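Local coordinates for protein Rho guanyl nucleotide exchange factor (Rom2), putative (Aspergillus fumigatus Af293, PDB 5O51) that probably acts as a guanine-nucleotide exchange factor for Rho-type GTPases, this chain being its CNH domain, a beta-propeller, at residues 11-24 against 34-47. Numbering follows the deposited sequence.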
ATOM      1  N   LEU A  11      -1.791 -16.506  10.999  1.00 39.88           N
ATOM      2  CA  LEU A  11      -1.715 -15.721  12.237  1.00 45.90           C
ATOM      3  C   LEU A  11      -3.033 -15.647  13.024  1.00 45.09           C
ATOM      4  O   LEU A  11      -2.993 -15.758  14.234  1.00 49.18           O
ATOM      5  CB  LEU A  11      -1.192 -14.300  12.003  1.00 41.39           C
ATOM      6  CG  LEU A  11       0.099 -14.192  11.178  1.00 45.18           C
ATOM      7  CD1 LEU A  11       0.547 -12.758  11.119  1.00 47.17           C
ATOM      8  CD2 LEU A  11       1.210 -15.066  11.757  1.00 50.34           C
ATOM      9  N   CYS A  12      -4.165 -15.400  12.368  1.00 42.25           N
ATOM     10  CA  CYS A  12      -5.493 -15.193  13.084  1.00 40.28           C
ATOM     11  C   CYS A  12      -6.596 -15.622  12.155  1.00 38.90           C
ATOM     12  O   CYS A  12      -6.879 -14.938  11.162  1.00 38.86           O
ATOM     13  CB  CYS A  12      -5.717 -13.727  13.535  1.00 43.18           C
ATOM     14  SG  CYS A  12      -7.170 -13.599  14.673  1.00 49.60           S
ATOM     15  N   SER A  13      -7.173 -16.794  12.435  1.00 38.04           N
ATOM     16  CA  SER A  13      -8.279 -17.349  11.699  1.00 43.55           C
ATOM     17  C   SER A  13      -9.600 -17.360  12.534  1.00 46.15           C
ATOM     18  O   SER A  13     -10.646 -17.865  12.043  1.00 43.74           O
ATOM     19  CB  SER A  13      -7.955 -18.791  11.313  1.00 44.92           C
ATOM     20  OG  SER A  13      -7.979 -19.630  12.443  1.00 51.88           O
ATOM     21  N   ASN A  14      -9.526 -16.923  13.797  1.00 41.03           N
ATOM     22  CA  ASN A  14     -10.675 -17.115  14.732  1.00 48.74           C
ATOM     23  C   ASN A  14     -11.552 -15.916  14.984  1.00 47.04           C
ATOM     24  O   ASN A  14     -12.728 -16.093  15.241  1.00 44.85           O
ATOM     25  CB  ASN A  14     -10.186 -17.627  16.081  1.00 52.97           C
ATOM     26  CG  ASN A  14      -9.726 -19.066  16.015  1.00 56.76           C
ATOM     27  OD1 ASN A  14      -8.579 -19.364  16.349  1.00 57.14           O
ATOM     28  ND2 ASN A  14     -10.614 -19.969  15.592  1.00 55.94           N
ATOM     29  N   PHE A  15     -10.986 -14.702  14.883  1.00 41.39           N
ATOM     30  CA  PHE A  15     -11.587 -13.532  15.459  1.00 39.03           C
ATOM     31  C   PHE A  15     -12.391 -12.712  14.440  1.00 40.83           C
ATOM     32  O   PHE A  15     -13.450 -12.209  14.782  1.00 35.98           O
ATOM     33  CB  PHE A  15     -10.499 -12.703  16.122  1.00 40.35           C
ATOM     34  CG  PHE A  15     -11.009 -11.459  16.871  1.00 40.70           C
ATOM     35  CD1 PHE A  15     -11.541 -11.556  18.144  1.00 40.88           C
ATOM     36  CD2 PHE A  15     -10.903 -10.197  16.301  1.00 37.81           C
ATOM     37  CE1 PHE A  15     -11.976 -10.410  18.829  1.00 39.98           C
ATOM     38  CE2 PHE A  15     -11.354  -9.069  16.988  1.00 39.52           C
ATOM     39  CZ  PHE A  15     -11.869  -9.184  18.252  1.00 40.61           C
ATOM     40  N   PHE A  16     -11.883 -12.544  13.213  1.00 33.91           N
ATOM     41  CA  PHE A  16     -12.529 -11.676  12.193  1.00 32.13           C
ATOM     42  C   PHE A  16     -13.371 -12.621  11.332  1.00 35.77           C
ATOM     43  O   PHE A  16     -12.974 -13.797  11.095  1.00 34.49           O
ATOM     44  CB  PHE A  16     -11.476 -10.918  11.359  1.00 32.77           C
ATOM     45  CG  PHE A  16     -10.688  -9.924  12.146  1.00 36.57           C
ATOM     46  CD1 PHE A  16     -11.244  -8.698  12.518  1.00 37.44           C
ATOM     47  CD2 PHE A  16      -9.353 -10.209  12.543  1.00 34.76           C
ATOM     48  CE1 PHE A  16     -10.503  -7.789  13.311  1.00 39.49           C
ATOM     49  CE2 PHE A  16      -8.633  -9.323  13.298  1.00 34.51           C
ATOM     50  CZ  PHE A  16      -9.179  -8.100  13.673  1.00 38.01           C
ATOM     51  N   THR A  17     -14.527 -12.141  10.895  1.00 34.54           N
ATOM     52  CA  THR A  17     -15.559 -12.983  10.266  1.00 37.30           C
ATOM     53  C   THR A  17     -16.190 -12.210   9.172  1.00 37.67           C
ATOM     54  O   THR A  17     -15.907 -10.996   8.963  1.00 35.99           O
ATOM     55  CB  THR A  17     -16.671 -13.549  11.243  1.00 40.39           C
ATOM     56  OG1 THR A  17     -17.623 -12.556  11.621  1.00 40.39           O
ATOM     57  CG2 THR A  17     -16.105 -14.180  12.516  1.00 41.54           C
ATOM     58  N   SER A  18     -17.091 -12.910   8.470  1.00 40.34           N
ATOM     59  CA  SER A  18     -17.983 -12.285   7.511  1.00 46.30           C
ATOM     60  C   SER A  18     -18.753 -11.068   8.107  1.00 45.75           C
ATOM     61  O   SER A  18     -19.143 -10.175   7.382  1.00 42.81           O
ATOM     62  CB  SER A  18     -18.980 -13.327   6.908  1.00 47.97           C
ATOM     63  OG  SER A  18     -19.737 -13.997   7.939  1.00 44.76           O
ATOM     64  N   ALA A  19     -18.960 -11.003   9.421  1.00 51.22           N
ATOM     65  CA  ALA A  19     -19.571  -9.757   9.978  1.00 52.14           C
ATOM     66  C   ALA A  19     -18.726  -8.487   9.691  1.00 51.99           C
ATOM     67  O   ALA A  19     -19.270  -7.414   9.465  1.00 45.29           O
ATOM     68  CB  ALA A  19     -19.874  -9.892  11.490  1.00 43.99           C
ATOM     69  N   ASN A  20     -17.390  -8.604   9.728  1.00 44.13           N
ATOM     70  CA  ASN A  20     -16.585  -7.384   9.881  1.00 35.57           C
ATOM     71  C   ASN A  20     -15.139  -7.825   9.541  1.00 35.42           C
ATOM     72  O   ASN A  20     -14.356  -8.201  10.417  1.00 37.57           O
ATOM     73  CB  ASN A  20     -16.806  -6.801  11.319  1.00 30.65           C
ATOM     74  CG  ASN A  20     -15.948  -5.603  11.622  1.00 34.50           C
ATOM     75  OD1 ASN A  20     -15.077  -5.639  12.520  1.00 38.06           O
ATOM     76  ND2 ASN A  20     -16.164  -4.533  10.898  1.00 34.09           N
ATOM     77  N   ARG A  21     -14.863  -7.840   8.241  1.00 34.76           N
ATOM     78  CA  ARG A  21     -13.586  -8.330   7.699  1.00 38.90           C
ATOM     79  C   ARG A  21     -12.439  -7.340   7.970  1.00 33.47           C
ATOM     80  O   ARG A  21     -12.663  -6.094   8.176  1.00 35.11           O
ATOM     81  CB  ARG A  21     -13.756  -8.559   6.153  1.00 43.27           C
ATOM     82  CG  ARG A  21     -14.752  -9.703   5.828  1.00 47.49           C
ATOM     83  CD  ARG A  21     -14.654 -10.276   4.381  1.00 53.81           C
ATOM     84  NE  ARG A  21     -15.669 -11.345   4.194  1.00 52.84           N
ATOM     85  CZ  ARG A  21     -15.585 -12.626   4.634  1.00 51.22           C
ATOM     86  NH1 ARG A  21     -14.494 -13.138   5.247  1.00 48.85           N
ATOM     87  NH2 ARG A  21     -16.598 -13.440   4.430  1.00 45.29           N
ATOM     88  N   VAL A  22     -11.221  -7.829   7.841  1.00 34.37           N
ATOM     89  CA  VAL A  22     -10.034  -6.956   7.871  1.00 34.22           C
ATOM     90  C   VAL A  22      -9.887  -6.144   6.574  1.00 33.53           C
ATOM     91  O   VAL A  22      -9.640  -6.703   5.504  1.00 38.01           O
ATOM     92  CB  VAL A  22      -8.757  -7.801   8.137  1.00 36.21           C
ATOM     93  CG1 VAL A  22      -7.510  -6.945   8.133  1.00 33.12           C
ATOM     94  CG2 VAL A  22      -8.862  -8.480   9.496  1.00 38.26           C
ATOM     95  N   ASN A  23      -9.986  -4.817   6.644  1.00 30.11           N
ATOM     96  CA  ASN A  23      -9.793  -4.023   5.463  1.00 28.20           C
ATOM     97  C   ASN A  23      -8.289  -3.659   5.240  1.00 33.58           C
ATOM     98  O   ASN A  23      -7.848  -3.473   4.088  1.00 33.88           O
ATOM     99  CB  ASN A  23     -10.548  -2.688   5.540  1.00 32.40           C
ATOM    100  CG  ASN A  23     -12.099  -2.820   5.583  1.00 38.64           C
ATOM    101  OD1 ASN A  23     -12.660  -3.744   5.107  1.00 34.00           O
ATOM    102  ND2 ASN A  23     -12.759  -1.841   6.195  1.00 35.70           N
ATOM    103  N   CYS A  24      -7.567  -3.405   6.343  1.00 34.29           N
ATOM    104  CA  CYS A  24      -6.170  -2.904   6.323  1.00 31.59           C
ATOM    105  C   CYS A  24      -5.451  -3.235   7.601  1.00 32.18           C
ATOM    106  O   CYS A  24      -6.074  -3.693   8.576  1.00 31.01           O
ATOM    107  CB  CYS A  24      -6.140  -1.396   6.082  1.00 34.15           C
ATOM    108  SG  CYS A  24      -7.133  -0.412   7.221  1.00 36.30           S
ATOM    109  N   LEU A  34       0.331  -5.837  15.855  1.00 34.40           N
ATOM    110  CA  LEU A  34      -0.426  -5.586  14.620  1.00 32.17           C
ATOM    111  C   LEU A  34      -1.644  -4.743  14.900  1.00 34.38           C
ATOM    112  O   LEU A  34      -2.448  -5.082  15.784  1.00 32.34           O
ATOM    113  CB  LEU A  34      -0.920  -6.916  14.063  1.00 35.01           C
ATOM    114  CG  LEU A  34       0.169  -7.910  13.716  1.00 37.97           C
ATOM    115  CD1 LEU A  34      -0.467  -9.231  13.276  1.00 39.98           C
ATOM    116  CD2 LEU A  34       1.125  -7.359  12.679  1.00 38.43           C
ATOM    117  N   VAL A  35      -1.835  -3.681  14.126  1.00 33.88           N
ATOM    118  CA  VAL A  35      -3.004  -2.850  14.241  1.00 32.47           C
ATOM    119  C   VAL A  35      -3.920  -3.040  12.989  1.00 35.15           C
ATOM    120  O   VAL A  35      -3.495  -2.800  11.827  1.00 34.61           O
ATOM    121  CB  VAL A  35      -2.571  -1.378  14.391  1.00 36.91           C
ATOM    122  CG1 VAL A  35      -3.766  -0.432  14.451  1.00 36.17           C
ATOM    123  CG2 VAL A  35      -1.657  -1.205  15.630  1.00 37.86           C
ATOM    124  N   TYR A  36      -5.175  -3.420  13.232  1.00 33.43           N
ATOM    125  CA  TYR A  36      -6.189  -3.803  12.207  1.00 33.54           C
ATOM    126  C   TYR A  36      -7.255  -2.745  12.062  1.00 39.65           C
ATOM    127  O   TYR A  36      -7.822  -2.279  13.079  1.00 36.99           O
ATOM    128  CB  TYR A  36      -6.967  -5.085  12.605  1.00 35.78           C
ATOM    129  CG  TYR A  36      -6.130  -6.327  12.930  1.00 34.23           C
ATOM    130  CD1 TYR A  36      -5.710  -7.202  11.949  1.00 38.36           C
ATOM    131  CD2 TYR A  36      -5.700  -6.566  14.203  1.00 42.40           C
ATOM    132  CE1 TYR A  36      -4.995  -8.365  12.279  1.00 39.96           C
ATOM    133  CE2 TYR A  36      -4.935  -7.682  14.547  1.00 44.05           C
ATOM    134  CZ  TYR A  36      -4.579  -8.583  13.597  1.00 47.49           C
ATOM    135  OH  TYR A  36      -3.802  -9.665  13.995  1.00 52.31           O
ATOM    136  N   GLY A  37      -7.593  -2.400  10.812  1.00 34.98           N
ATOM    137  CA  GLY A  37      -8.746  -1.489  10.512  1.00 34.15           C
ATOM    138  C   GLY A  37      -9.881  -2.290   9.844  1.00 35.39           C
ATOM    139  O   GLY A  37      -9.663  -3.104   8.927  1.00 30.64           O
ATOM    140  N   THR A  38     -11.080  -2.131  10.384  1.00 32.51           N
ATOM    141  CA  THR A  38     -12.313  -2.743   9.820  1.00 34.82           C
ATOM    142  C   THR A  38     -13.437  -1.713   9.620  1.00 35.85           C
ATOM    143  O   THR A  38     -13.292  -0.502   9.926  1.00 34.01           O
ATOM    144  CB  THR A  38     -12.819  -3.754  10.804  1.00 35.21           C
ATOM    145  OG1 THR A  38     -13.443  -3.026  11.906  1.00 34.66           O
ATOM    146  CG2 THR A  38     -11.657  -4.643  11.348  1.00 36.34           C
ATOM    147  N   ASP A  39     -14.563  -2.195   9.127  1.00 33.59           N
ATOM    148  CA  ASP A  39     -15.801  -1.376   8.978  1.00 38.74           C
ATOM    149  C   ASP A  39     -16.374  -0.816  10.303  1.00 38.18           C
ATOM    150  O   ASP A  39     -16.905   0.243  10.292  1.00 37.71           O
ATOM    151  CB  ASP A  39     -16.850  -2.139   8.134  1.00 39.77           C
ATOM    152  CG  ASP A  39     -16.573  -2.039   6.679  1.00 43.94           C
ATOM    153  OD1 ASP A  39     -15.701  -1.213   6.288  1.00 42.48           O
ATOM    154  OD2 ASP A  39     -17.199  -2.777   5.898  1.00 56.20           O
ATOM    155  N   SER A  40     -16.034  -1.391  11.448  1.00 42.08           N
ATOM    156  CA  SER A  40     -16.579  -0.983  12.727  1.00 48.88           C
ATOM    157  C   SER A  40     -15.609  -0.349  13.725  1.00 48.16           C
ATOM    158  O   SER A  40     -16.060   0.320  14.683  1.00 64.97           O
ATOM    159  CB  SER A  40     -17.014  -2.224  13.469  1.00 54.05           C
ATOM    160  OG  SER A  40     -15.879  -2.561  14.293  1.00 48.28           O
ATOM    161  N   GLY A  41     -14.326  -0.633  13.611  1.00 44.69           N
ATOM    162  CA  GLY A  41     -13.341  -0.246  14.638  1.00 41.14           C
ATOM    163  C   GLY A  41     -11.886  -0.613  14.270  1.00 37.22           C
ATOM    164  O   GLY A  41     -11.655  -1.210  13.252  1.00 35.18           O
ATOM    165  N   ILE A  42     -10.951  -0.196  15.123  1.00 38.01           N
ATOM    166  CA  ILE A  42      -9.515  -0.483  15.068  1.00 32.06           C
ATOM    167  C   ILE A  42      -9.179  -1.352  16.287  1.00 34.20           C
ATOM    168  O   ILE A  42      -9.614  -1.076  17.463  1.00 29.15           O
ATOM    169  CB  ILE A  42      -8.733   0.819  15.014  1.00 34.76           C
ATOM    170  CG1 ILE A  42      -9.059   1.570  13.722  1.00 35.88           C
ATOM    171  CG2 ILE A  42      -7.196   0.598  15.033  1.00 34.60           C
ATOM    172  CD1 ILE A  42      -8.539   2.985  13.708  1.00 36.86           C
ATOM    173  N   PHE A  43      -8.413  -2.416  16.026  1.00 32.42           N
ATOM    174  CA  PHE A  43      -8.013  -3.417  17.046  1.00 31.80           C
ATOM    175  C   PHE A  43      -6.489  -3.554  17.064  1.00 31.64           C
ATOM    176  O   PHE A  43      -5.805  -3.288  16.025  1.00 28.37           O
ATOM    177  CB  PHE A  43      -8.656  -4.759  16.749  1.00 34.86           C
ATOM    178  CG  PHE A  43     -10.205  -4.774  16.728  1.00 34.73           C
ATOM    179  CD1 PHE A  43     -10.920  -4.416  15.579  1.00 37.61           C
ATOM    180  CD2 PHE A  43     -10.930  -5.194  17.858  1.00 33.10           C
ATOM    181  CE1 PHE A  43     -12.325  -4.412  15.584  1.00 40.62           C
ATOM    182  CE2 PHE A  43     -12.326  -5.223  17.868  1.00 33.53           C
ATOM    183  CZ  PHE A  43     -13.031  -4.856  16.706  1.00 37.83           C
ATOM    184  N   ILE A  44      -5.947  -3.997  18.205  1.00 33.76           N
ATOM    185  CA  ILE A  44      -4.496  -4.322  18.342  1.00 31.24           C
ATOM    186  C   ILE A  44      -4.325  -5.679  18.958  1.00 35.49           C
ATOM    187  O   ILE A  44      -5.097  -6.062  19.855  1.00 36.33           O
ATOM    188  CB  ILE A  44      -3.732  -3.241  19.120  1.00 39.00           C
ATOM    189  CG1 ILE A  44      -2.239  -3.523  19.200  1.00 37.21           C
ATOM    190  CG2 ILE A  44      -4.222  -3.024  20.556  1.00 40.66           C
ATOM    191  CD1 ILE A  44      -1.437  -2.254  19.409  1.00 37.72           C
ATOM    192  N   SER A  45      -3.364  -6.465  18.437  1.00 34.63           N
ATOM    193  CA  SER A  45      -2.931  -7.732  19.053  1.00 40.13           C
ATOM    194  C   SER A  45      -1.387  -7.762  19.047  1.00 38.33           C
ATOM    195  O   SER A  45      -0.745  -6.930  18.420  1.00 39.91           O
ATOM    196  CB  SER A  45      -3.417  -8.990  18.279  1.00 44.21           C
ATOM    197  OG  SER A  45      -2.786  -9.041  17.003  1.00 44.85           O
ATOM    198  N   GLU A  46      -0.854  -8.775  19.702  1.00 40.38           N
ATOM    199  CA  GLU A  46       0.581  -9.091  19.745  1.00 49.23           C
ATOM    200  C   GLU A  46       0.849  -9.997  18.579  1.00 45.42           C
ATOM    201  O   GLU A  46       0.106 -10.968  18.352  1.00 46.44           O
ATOM    202  CB  GLU A  46       0.976  -9.884  21.011  1.00 50.70           C
ATOM    203  CG  GLU A  46       0.640  -9.212  22.332  1.00 60.75           C
ATOM    204  CD  GLU A  46       1.684  -8.220  22.799  1.00 69.54           C
ATOM    205  OE1 GLU A  46       2.902  -8.509  22.674  1.00 77.29           O
ATOM    206  OE2 GLU A  46       1.282  -7.156  23.322  1.00 75.83           O
ATOM    207  N   ARG A  47       1.927  -9.697  17.875  1.00 40.50           N
ATOM    208  CA  ARG A  47       2.408 -10.557  16.802  1.00 46.11           C
ATOM    209  C   ARG A  47       2.835 -11.914  17.293  1.00 46.77           C
ATOM    210  O   ARG A  47       2.719 -12.856  16.539  1.00 51.40           O
ATOM    211  CB  ARG A  47       3.588  -9.897  16.078  1.00 50.60           C
ATOM    212  CG  ARG A  47       4.244 -10.731  14.958  1.00 52.78           C
ATOM    213  CD  ARG A  47       3.266 -11.118  13.816  1.00 51.73           C
ATOM    214  NE  ARG A  47       3.893 -11.965  12.777  1.00 44.20           N
ATOM    215  CZ  ARG A  47       4.057 -13.286  12.866  1.00 52.78           C
ATOM    216  NH1 ARG A  47       3.644 -13.973  13.936  1.00 54.04           N
ATOM    217  NH2 ARG A  47       4.614 -13.959  11.858  1.00 54.00           N
TER
HETATM  218  O   HOH W   1     -14.840  -4.774   7.525  1.00 47.62           O
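Strands 22-24 and 34-38 pair antiparallel, Cys24 and Gly37 forming a hydrogen-bonded pair, and a classic beta bulge sets Asn23 and Cys24 opposite the one glycine. Gly37 O accepts a 2.9 Å bond from Asn23 N and a weak one from Cys24 N, while Gly37 N gives Cys24 O a nearly straight bond of 3.0 Å. From the bulge itself, the Asn23 amide reaches Asp39 OD1 through ND2 (3.0 Å), meeting the carboxylate from above its plane; the same nitrogen binds Val65 O. The Asn20 amide lies against Thr38 and the 39-40 turn, Asn20 OD1 3.1 Å from Thr38 OG1. Phe16 forms the apolar centre: its CZ lies 3.6 Å from Tyr36 CG, over one face of the tyrosine, and its edge points at the Phe43 ring, the planes 83° apart. An anti chi1 (-176°) swings the Phe15 ring over Phe43, edge first, Phe15 CE2 lying 4.0 Å from Phe43 CD2. At the far end Leu11 CD2 rests over a face of the Arg47 guanidinium, salt-bridged to Glu316. Strand 8-12 pairs with 327-333, whereas 22-28 begins the next sheet; the aromatic cluster packs the connecting loop onto it, illustrating how blades join where the chain ends meet in a seven-bladed beta-propeller.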